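Local coordinates for protein F2 like fibronectin-binding protein (PDB 5A0N), which probably helps pneumococci bind covalently to host molecules through the internal thioester of its N-terminal adhesin domain, at residues A[121-126]-A[173-178]; A[143-148]-A[154-159]; A[148-153]-A[182-187]. One frame throughout, in Å; residues are numbered along the deposited sequence.

Interaction 1. Residues A[121-126]-A[173-178]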
# COMPACT_ATOMS: atom_id res chain seq x y z
N THR A 121 11.78 -10.50 8.72
CA THR A 121 12.78 -11.44 8.20
C THR A 121 13.97 -10.73 7.54
O THR A 121 14.79 -11.36 6.88
CB THR A 121 12.16 -12.49 7.25
OG1 THR A 121 11.67 -11.83 6.07
CG2 THR A 121 11.02 -13.25 7.94
N ASP A 122 14.09 -9.41 7.74
CA ASP A 122 15.27 -8.67 7.29
C ASP A 122 15.51 -8.83 5.78
O ASP A 122 16.63 -9.06 5.31
CB ASP A 122 16.51 -9.06 8.10
CG ASP A 122 16.65 -8.24 9.35
OD1 ASP A 122 16.46 -7.01 9.26
OD2 ASP A 122 16.96 -8.83 10.39
N ILE A 123 14.46 -8.62 5.01
CA ILE A 123 14.56 -8.60 3.56
C ILE A 123 15.37 -7.41 3.10
O ILE A 123 16.17 -7.51 2.17
CB ILE A 123 13.16 -8.63 2.92
CG1 ILE A 123 12.48 -9.96 3.29
CG2 ILE A 123 13.24 -8.42 1.42
CD1 ILE A 123 11.04 -10.06 2.90
N VAL A 124 15.10 -6.23 3.69
CA VAL A 124 15.79 -5.04 3.21
C VAL A 124 17.31 -5.13 3.37
O VAL A 124 18.04 -4.82 2.43
CB VAL A 124 15.22 -3.78 3.86
CG1 VAL A 124 16.08 -2.55 3.54
CG2 VAL A 124 13.79 -3.55 3.39
N LYS A 125 17.79 -5.59 4.52
CA LYS A 125 19.23 -5.76 4.69
C LYS A 125 19.81 -6.69 3.63
O LYS A 125 20.88 -6.45 3.10
CB LYS A 125 19.57 -6.39 6.05
CG LYS A 125 19.57 -5.48 7.24
CD LYS A 125 20.15 -6.20 8.45
N ARG A 126 19.11 -7.77 3.34
CA ARG A 126 19.63 -8.74 2.36
C ARG A 126 19.59 -8.22 0.93
O ARG A 126 20.44 -8.57 0.13
CB ARG A 126 18.85 -10.06 2.48
CG ARG A 126 19.15 -10.78 3.79
CD ARG A 126 18.43 -12.09 3.86
NE ARG A 126 17.01 -11.93 4.13
CZ ARG A 126 16.05 -12.78 3.79
NH1 ARG A 126 16.29 -13.86 3.05
NH2 ARG A 126 14.84 -12.52 4.21
N LYS A 173 14.06 -7.50 -7.58
CA LYS A 173 13.85 -8.88 -7.98
C LYS A 173 14.24 -9.84 -6.84
O LYS A 173 13.53 -10.79 -6.52
CB LYS A 173 14.58 -9.21 -9.26
CG LYS A 173 14.02 -8.44 -10.46
CD LYS A 173 14.85 -8.67 -11.70
CE LYS A 173 14.36 -7.85 -12.87
NZ LYS A 173 15.27 -7.97 -14.02
N LYS A 174 15.38 -9.57 -6.19
CA LYS A 174 15.82 -10.37 -5.05
C LYS A 174 14.81 -10.25 -3.91
O LYS A 174 14.43 -11.25 -3.30
CB LYS A 174 17.21 -9.96 -4.58
CG LYS A 174 18.29 -10.14 -5.63
CD LYS A 174 19.66 -9.70 -5.13
CE LYS A 174 20.71 -10.00 -6.18
NZ LYS A 174 22.00 -9.31 -5.91
N ALA A 175 14.38 -9.03 -3.61
CA ALA A 175 13.43 -8.83 -2.54
C ALA A 175 12.13 -9.59 -2.79
O ALA A 175 11.54 -10.12 -1.84
CB ALA A 175 13.12 -7.35 -2.36
N LEU A 176 11.66 -9.61 -4.03
CA LEU A 176 10.41 -10.33 -4.34
C LEU A 176 10.55 -11.82 -4.03
O LEU A 176 9.61 -12.44 -3.53
CB LEU A 176 10.04 -10.09 -5.79
CG LEU A 176 8.70 -10.66 -6.25
CD1 LEU A 176 7.55 -10.20 -5.38
CD2 LEU A 176 8.53 -10.33 -7.73
N GLU A 177 11.70 -12.40 -4.32
CA GLU A 177 11.94 -13.80 -4.02
C GLU A 177 11.95 -14.05 -2.52
O GLU A 177 11.49 -15.08 -2.03
CB GLU A 177 13.22 -14.29 -4.69
CG GLU A 177 13.09 -14.23 -6.19
CD GLU A 177 14.36 -14.42 -6.95
OE1 GLU A 177 15.30 -14.94 -6.41
OE2 GLU A 177 14.40 -14.04 -8.13
N MET A 178 12.54 -13.11 -1.78
CA MET A 178 12.53 -13.23 -0.32
C MET A 178 11.12 -13.08 0.26
O MET A 178 10.73 -13.85 1.13
CB MET A 178 13.49 -12.24 0.31
CG MET A 178 14.94 -12.48 -0.10
SD MET A 178 15.98 -11.07 0.41
CE MET A 178 17.35 -11.16 -0.67
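I123 and M178 pass alongside one another, running antiparallel, and their aliphatic parts form the buried side of this contact between two helices. Both branches of the isoleucine are used. CG1 of I123 lies 3.9 Å from CB of M178, while CG2 of I123 meets CB of A175, also at 3.9 Å. With only a methyl group at A175, the backbones can come close: CA of I123 and CA of A175 are 6.2 Å apart.

A sulfur-over-guanidinium contact continues the join toward the more exposed side. M178, extended beyond CG, carries its SD across the R126 guanidinium, 3.7 Å above the plane and over its centre. Its methyl CE rests 3.7 Å from CB of R126. Methionine suits the place because its long, polarisable thioether can cover both the flat cation and the aliphatic stem.

Hydrogen bonds to two carbonyls at the start of its own helix hold that cation in place. A bend at chi3 (-75°) turns the R126 chain back along its helix and brings NE to O of D122 (3.1 Å, 163°), close to the guanidinium plane. NH2 of R126 donates to O of T121 at 2.9 Å, a less straight bond tilted from that plane, and also forms a salt bridge with D182. D122 holds the N-cap position without a side-chain capping bond; instead the D119 carboxylate accepts from the backbone N of I123 and of V124.

Helix 123-128 packs on two others: I123 reaches I179 of helix 170-182 and F139 of helix 132-152, and V124 packs on A135 and F139 of the latter.

Interaction 2. Residues A[143-148]-A[154-159]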
# COMPACT_ATOMS: atom_id res chain seq x y z
N ILE A 143 6.37 -4.81 -2.48
CA ILE A 143 5.29 -5.19 -1.57
C ILE A 143 3.93 -4.89 -2.22
O ILE A 143 3.00 -5.72 -2.16
CB ILE A 143 5.44 -4.51 -0.20
CG1 ILE A 143 6.66 -5.06 0.54
CG2 ILE A 143 4.16 -4.63 0.60
CD1 ILE A 143 6.47 -6.44 1.16
N GLN A 144 3.80 -3.73 -2.85
CA GLN A 144 2.55 -3.36 -3.49
C GLN A 144 2.16 -4.36 -4.58
O GLN A 144 0.99 -4.72 -4.69
CB GLN A 144 2.64 -1.95 -4.04
CG GLN A 144 1.40 -1.49 -4.81
CD GLN A 144 0.21 -1.31 -3.94
OE1 GLN A 144 -0.03 -0.21 -3.41
NE2 GLN A 144 -0.61 -2.35 -3.82
N TYR A 145 3.09 -4.72 -5.44
CA TYR A 145 2.79 -5.70 -6.48
C TYR A 145 2.38 -7.04 -5.88
O TYR A 145 1.46 -7.69 -6.41
CB TYR A 145 3.91 -5.85 -7.52
CG TYR A 145 3.87 -4.73 -8.53
CD1 TYR A 145 2.89 -4.71 -9.52
CD2 TYR A 145 4.77 -3.66 -8.47
CE1 TYR A 145 2.79 -3.64 -10.41
CE2 TYR A 145 4.67 -2.60 -9.36
CZ TYR A 145 3.68 -2.59 -10.32
OH TYR A 145 3.53 -1.55 -11.19
N GLU A 146 3.00 -7.45 -4.77
CA GLU A 146 2.60 -8.71 -4.17
C GLU A 146 1.24 -8.61 -3.49
O GLU A 146 0.47 -9.58 -3.53
CB GLU A 146 3.68 -9.27 -3.27
CG GLU A 146 3.60 -10.80 -3.09
CD GLU A 146 3.93 -11.62 -4.33
OE1 GLU A 146 4.02 -11.05 -5.44
OE2 GLU A 146 4.10 -12.85 -4.18
N ILE A 147 0.89 -7.44 -2.94
CA ILE A 147 -0.47 -7.25 -2.47
C ILE A 147 -1.46 -7.47 -3.61
O ILE A 147 -2.48 -8.15 -3.43
CB ILE A 147 -0.63 -5.89 -1.76
CG1 ILE A 147 0.09 -5.98 -0.42
CG2 ILE A 147 -2.08 -5.45 -1.64
CD1 ILE A 147 0.23 -4.65 0.32
N TRP A 148 -1.16 -6.90 -4.78
CA TRP A 148 -2.02 -7.02 -5.95
C TRP A 148 -2.07 -8.44 -6.52
O TRP A 148 -3.05 -8.81 -7.17
CB TRP A 148 -1.58 -6.05 -7.06
CG TRP A 148 -1.90 -4.64 -6.78
CD1 TRP A 148 -2.92 -4.15 -6.05
CD2 TRP A 148 -1.19 -3.49 -7.30
NE1 TRP A 148 -2.93 -2.76 -6.09
CE2 TRP A 148 -1.85 -2.34 -6.84
CE3 TRP A 148 -0.05 -3.34 -8.08
CZ2 TRP A 148 -1.41 -1.05 -7.16
CZ3 TRP A 148 0.40 -2.08 -8.35
CH2 TRP A 148 -0.28 -0.95 -7.91
N MET A 154 -2.56 -10.24 -9.85
CA MET A 154 -1.41 -9.67 -10.55
C MET A 154 -0.10 -10.25 -10.03
O MET A 154 0.62 -9.64 -9.25
CB MET A 154 -1.43 -8.15 -10.46
CG MET A 154 -0.32 -7.52 -11.28
SD MET A 154 -0.35 -5.75 -11.27
CE MET A 154 -0.98 -5.55 -12.91
N ARG A 155 0.21 -11.45 -10.50
CA ARG A 155 1.45 -12.12 -10.16
C ARG A 155 2.52 -11.68 -11.15
O ARG A 155 2.33 -11.78 -12.38
CB ARG A 155 1.26 -13.64 -10.22
CG ARG A 155 2.49 -14.41 -9.82
CD ARG A 155 2.21 -15.90 -9.74
NE ARG A 155 1.76 -16.50 -10.99
CZ ARG A 155 2.56 -16.90 -11.99
NH1 ARG A 155 3.88 -16.70 -11.94
NH2 ARG A 155 2.03 -17.49 -13.06
N VAL A 156 3.60 -11.13 -10.61
CA VAL A 156 4.70 -10.64 -11.43
C VAL A 156 5.89 -11.57 -11.31
O VAL A 156 6.31 -11.91 -10.19
CB VAL A 156 5.07 -9.18 -11.01
CG1 VAL A 156 6.18 -8.68 -11.87
CG2 VAL A 156 3.88 -8.27 -11.09
N SER A 157 6.44 -11.96 -12.46
CA SER A 157 7.61 -12.83 -12.52
C SER A 157 8.31 -12.69 -13.85
O SER A 157 7.86 -11.93 -14.70
CB SER A 157 7.21 -14.29 -12.33
OG SER A 157 6.66 -14.78 -13.56
N SER A 158 9.39 -13.44 -14.07
CA SER A 158 10.11 -13.33 -15.34
C SER A 158 9.30 -13.83 -16.54
O SER A 158 9.68 -13.53 -17.66
CB SER A 158 11.48 -14.01 -15.30
OG SER A 158 11.28 -15.38 -15.14
N ASP A 159 8.18 -14.54 -16.32
CA ASP A 159 7.31 -14.96 -17.43
C ASP A 159 5.86 -14.54 -17.32
O ASP A 159 5.05 -14.93 -18.16
CB ASP A 159 7.43 -16.47 -17.74
CG ASP A 159 6.83 -17.33 -16.70
OD1 ASP A 159 6.24 -16.81 -15.75
OD2 ASP A 159 6.97 -18.58 -16.82
O HOH W 1 3.23 -9.97 -7.94
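M154 meets Y145 and W148 in a double Met-aromatic contact, made where the chain leaves helix 132-152 and doubles back beside its last turns. SD of M154 lies at the edge of the Y145 ring, 5.0 Å from its centroid and 86° off the ring normal, where the sulfur faces the slightly positive ring hydrogens. Toward the six-membered ring of W148 the same sulfur stands obliquely. CG of M154 is anti to the backbone N (chi1 -175°), which lays the methionine alongside W148, both side chains pointing the same way, with CB of M154 4.0 Å from CB of W148. V156 adds a compact branch: its CG2 touches CD1 of Y145 at 4.0 Å.

A backbone bond ties the loop to the helix, N of M154 donating to O of W148 over 3.1 Å. Farther along, water 1 accepts from N of V156 and also bonds to O of M154 and, at 2.8 Å, to OE1 of E146, tying two loop peptides to the helix. E146 is itself held by salt bridges to R149 and R180, so a buried carboxylate has positive partners.

The aromatic pair is positioned in turn. CZ3 of W148 sits over the rim of one Y145 face in an edge-to-face stack, and NE2 of Q144 lies 3.2 Å above the W148 ring plane. The other end of that amide, OE1 of Q144, bonds to N of C56 on strand 55-56. I164 of helix 162-165 touches Y145, M154 and V156. Beyond V156 the loop makes an ST turn, in which OG of S157 accepts from N of D159 at 3.2 Å, with an N-H...O angle of 156°.

Interaction 3. Residues A[148-153]-A[182-187]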
# COMPACT_ATOMS: atom_id res chain seq x y z
N TRP A 148 -1.16 -6.90 -4.78
CA TRP A 148 -2.02 -7.02 -5.95
C TRP A 148 -2.07 -8.44 -6.52
O TRP A 148 -3.05 -8.81 -7.17
CB TRP A 148 -1.58 -6.05 -7.06
CG TRP A 148 -1.90 -4.64 -6.78
CD1 TRP A 148 -2.92 -4.15 -6.05
CD2 TRP A 148 -1.19 -3.49 -7.30
NE1 TRP A 148 -2.93 -2.76 -6.09
CE2 TRP A 148 -1.85 -2.34 -6.84
CE3 TRP A 148 -0.05 -3.34 -8.08
CZ2 TRP A 148 -1.41 -1.05 -7.16
CZ3 TRP A 148 0.40 -2.08 -8.35
CH2 TRP A 148 -0.28 -0.95 -7.91
N ARG A 149 -1.06 -9.26 -6.25
CA ARG A 149 -1.16 -10.69 -6.60
C ARG A 149 -2.41 -11.27 -5.96
O ARG A 149 -3.12 -12.05 -6.58
CB ARG A 149 0.08 -11.43 -6.11
CG ARG A 149 0.01 -12.94 -6.31
CD ARG A 149 1.27 -13.63 -5.86
NE ARG A 149 1.18 -15.07 -6.00
CZ ARG A 149 2.11 -15.91 -5.57
NH1 ARG A 149 3.23 -15.46 -5.07
NH2 ARG A 149 1.93 -17.22 -5.70
N TYR A 150 -2.66 -10.88 -4.72
CA TYR A 150 -3.78 -11.41 -3.94
C TYR A 150 -5.07 -10.63 -4.05
O TYR A 150 -6.14 -11.24 -3.92
CB TYR A 150 -3.32 -11.61 -2.49
CG TYR A 150 -2.12 -12.53 -2.41
CD1 TYR A 150 -2.25 -13.87 -2.73
CD2 TYR A 150 -0.87 -12.08 -2.04
CE1 TYR A 150 -1.18 -14.71 -2.68
CE2 TYR A 150 0.23 -12.91 -1.98
CZ TYR A 150 0.09 -14.23 -2.32
OH TYR A 150 1.16 -15.11 -2.28
N THR A 151 -5.04 -9.30 -4.29
CA THR A 151 -6.27 -8.57 -4.47
C THR A 151 -6.84 -8.74 -5.87
O THR A 151 -8.05 -8.66 -6.05
CB THR A 151 -6.14 -7.08 -4.15
OG1 THR A 151 -5.16 -6.51 -5.02
CG2 THR A 151 -5.74 -6.84 -2.71
N ASP A 152 -5.95 -8.92 -6.85
CA ASP A 152 -6.31 -8.79 -8.26
C ASP A 152 -5.72 -9.86 -9.19
O ASP A 152 -5.89 -9.80 -10.40
CB ASP A 152 -5.92 -7.38 -8.78
CG ASP A 152 -6.79 -6.31 -8.20
OD1 ASP A 152 -7.95 -6.21 -8.67
OD2 ASP A 152 -6.35 -5.59 -7.29
N GLY A 153 -4.99 -10.82 -8.63
CA GLY A 153 -4.36 -11.85 -9.45
C GLY A 153 -3.15 -11.38 -10.23
O GLY A 153 -2.72 -12.05 -11.15
N ASP A 182 9.27 -15.92 2.46
CA ASP A 182 9.14 -15.58 3.88
C ASP A 182 7.74 -15.25 4.35
O ASP A 182 7.50 -15.13 5.55
CB ASP A 182 10.02 -14.39 4.24
CG ASP A 182 11.51 -14.65 4.10
OD1 ASP A 182 11.90 -15.80 3.79
OD2 ASP A 182 12.29 -13.67 4.27
N LEU A 183 6.81 -15.12 3.41
CA LEU A 183 5.47 -14.57 3.70
C LEU A 183 4.76 -15.18 4.92
O LEU A 183 4.16 -14.45 5.70
CB LEU A 183 4.55 -14.80 2.48
CG LEU A 183 3.11 -14.29 2.55
CD1 LEU A 183 3.05 -12.82 2.89
CD2 LEU A 183 2.38 -14.54 1.27
N TYR A 184 4.85 -16.50 5.05
CA TYR A 184 4.11 -17.21 6.08
C TYR A 184 5.02 -17.60 7.26
O TYR A 184 4.56 -18.20 8.22
CB TYR A 184 3.47 -18.44 5.45
CG TYR A 184 2.53 -18.10 4.30
CD1 TYR A 184 1.38 -17.36 4.53
CD2 TYR A 184 2.79 -18.51 2.99
CE1 TYR A 184 0.50 -17.04 3.51
CE2 TYR A 184 1.92 -18.17 1.96
CZ TYR A 184 0.77 -17.44 2.23
OH TYR A 184 -0.14 -17.11 1.23
N ASN A 185 6.29 -17.19 7.24
CA ASN A 185 7.28 -17.68 8.21
C ASN A 185 7.54 -16.66 9.36
O ASN A 185 8.68 -16.37 9.70
CB ASN A 185 8.58 -18.09 7.49
CG ASN A 185 8.43 -19.38 6.68
OD1 ASN A 185 7.59 -20.22 7.01
ND2 ASN A 185 9.25 -19.56 5.65
N PHE A 186 6.45 -16.14 9.94
CA PHE A 186 6.49 -15.28 11.11
C PHE A 186 5.06 -15.13 11.63
O PHE A 186 4.09 -15.36 10.90
CB PHE A 186 7.13 -13.91 10.82
CG PHE A 186 6.43 -13.13 9.75
CD1 PHE A 186 5.38 -12.27 10.06
CD2 PHE A 186 6.82 -13.26 8.41
CE1 PHE A 186 4.73 -11.57 9.03
CE2 PHE A 186 6.19 -12.55 7.42
CZ PHE A 186 5.14 -11.73 7.73
N THR A 187 4.93 -14.69 12.87
CA THR A 187 3.64 -14.39 13.45
C THR A 187 3.43 -12.88 13.40
O THR A 187 4.33 -12.11 13.73
CB THR A 187 3.58 -14.90 14.88
OG1 THR A 187 3.67 -16.32 14.86
CG2 THR A 187 2.29 -14.49 15.59
O HOH W 2 0.48 -17.61 -1.45
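The hydroxyl of Y150 bonds to water 2, with OH of Y150 2.7 Å from the water oxygen, and the same water is 2.8 Å from OH of Y184. The two hydroxyls do not meet directly, so the water completes the link between helix and loop; it lies in the plane of the Y184 ring, at its edge. Y184 was modelled in two conformers; the bridge is described for one of them, and whether it survives in the other is left open.

Apolar contact comes from L183, which approaches Y150 from the opposite direction and sets its CD2 3.8 Å from the phenol OH. Tyrosine suits this half-buried position: its carbon ring can lie against hydrocarbon while its hydroxyl reaches water. L183 also covers its own neighbour, with CG 3.8 Å above the plane of the Y184 ring and over its centre.

R149 backs the tyrosine from within the helix. Fully extended, it passes CG 4.1 Å above the plane of the Y150 ring, over the centre, and then carries its guanidinium over the phenol oxygen. NH1 of R149 forms a salt bridge with E146 and a hydrogen bond with a glycerol probably left from crystallisation.

Near the helix end OG1 of T151 donates to OD2 of D152 at 2.7 Å, and G153 leaves helical geometry with a positive phi of 74°, a conformation readily open to glycine. Across the contact, R111 of helix 105-118 donates to the carbonyls of L183 and F186 and makes a cation-pi contact with the F186 ring. N of N185 bonds to O of D182 at 2.9 Å, closing a type I beta turn over residues 182-185 that leads out of helix 170-182.

Interactions 1 and 2 lie wholly within the helical insertion region of the adhesin, and interaction 3 joins helix 132-152 to the loop between helix 170-182 and strand 193-200. Helix 132-152 is shared by interactions 2 and 3, whose centres are 10 Å apart and which have W148 in common; interaction 1 lies about 14 Å from the centre of each. Helix 170-182 supplies one side of interaction 1, its L176 touches E146 of interaction 2, and its last residue, D182, joins interaction 1 to interaction 3. Along the chain interaction 2 is nested within the loop closed by interaction 1, whereas interaction 3 alternates with both, so helices that follow one another are tied together through contacts between residues far apart in sequence.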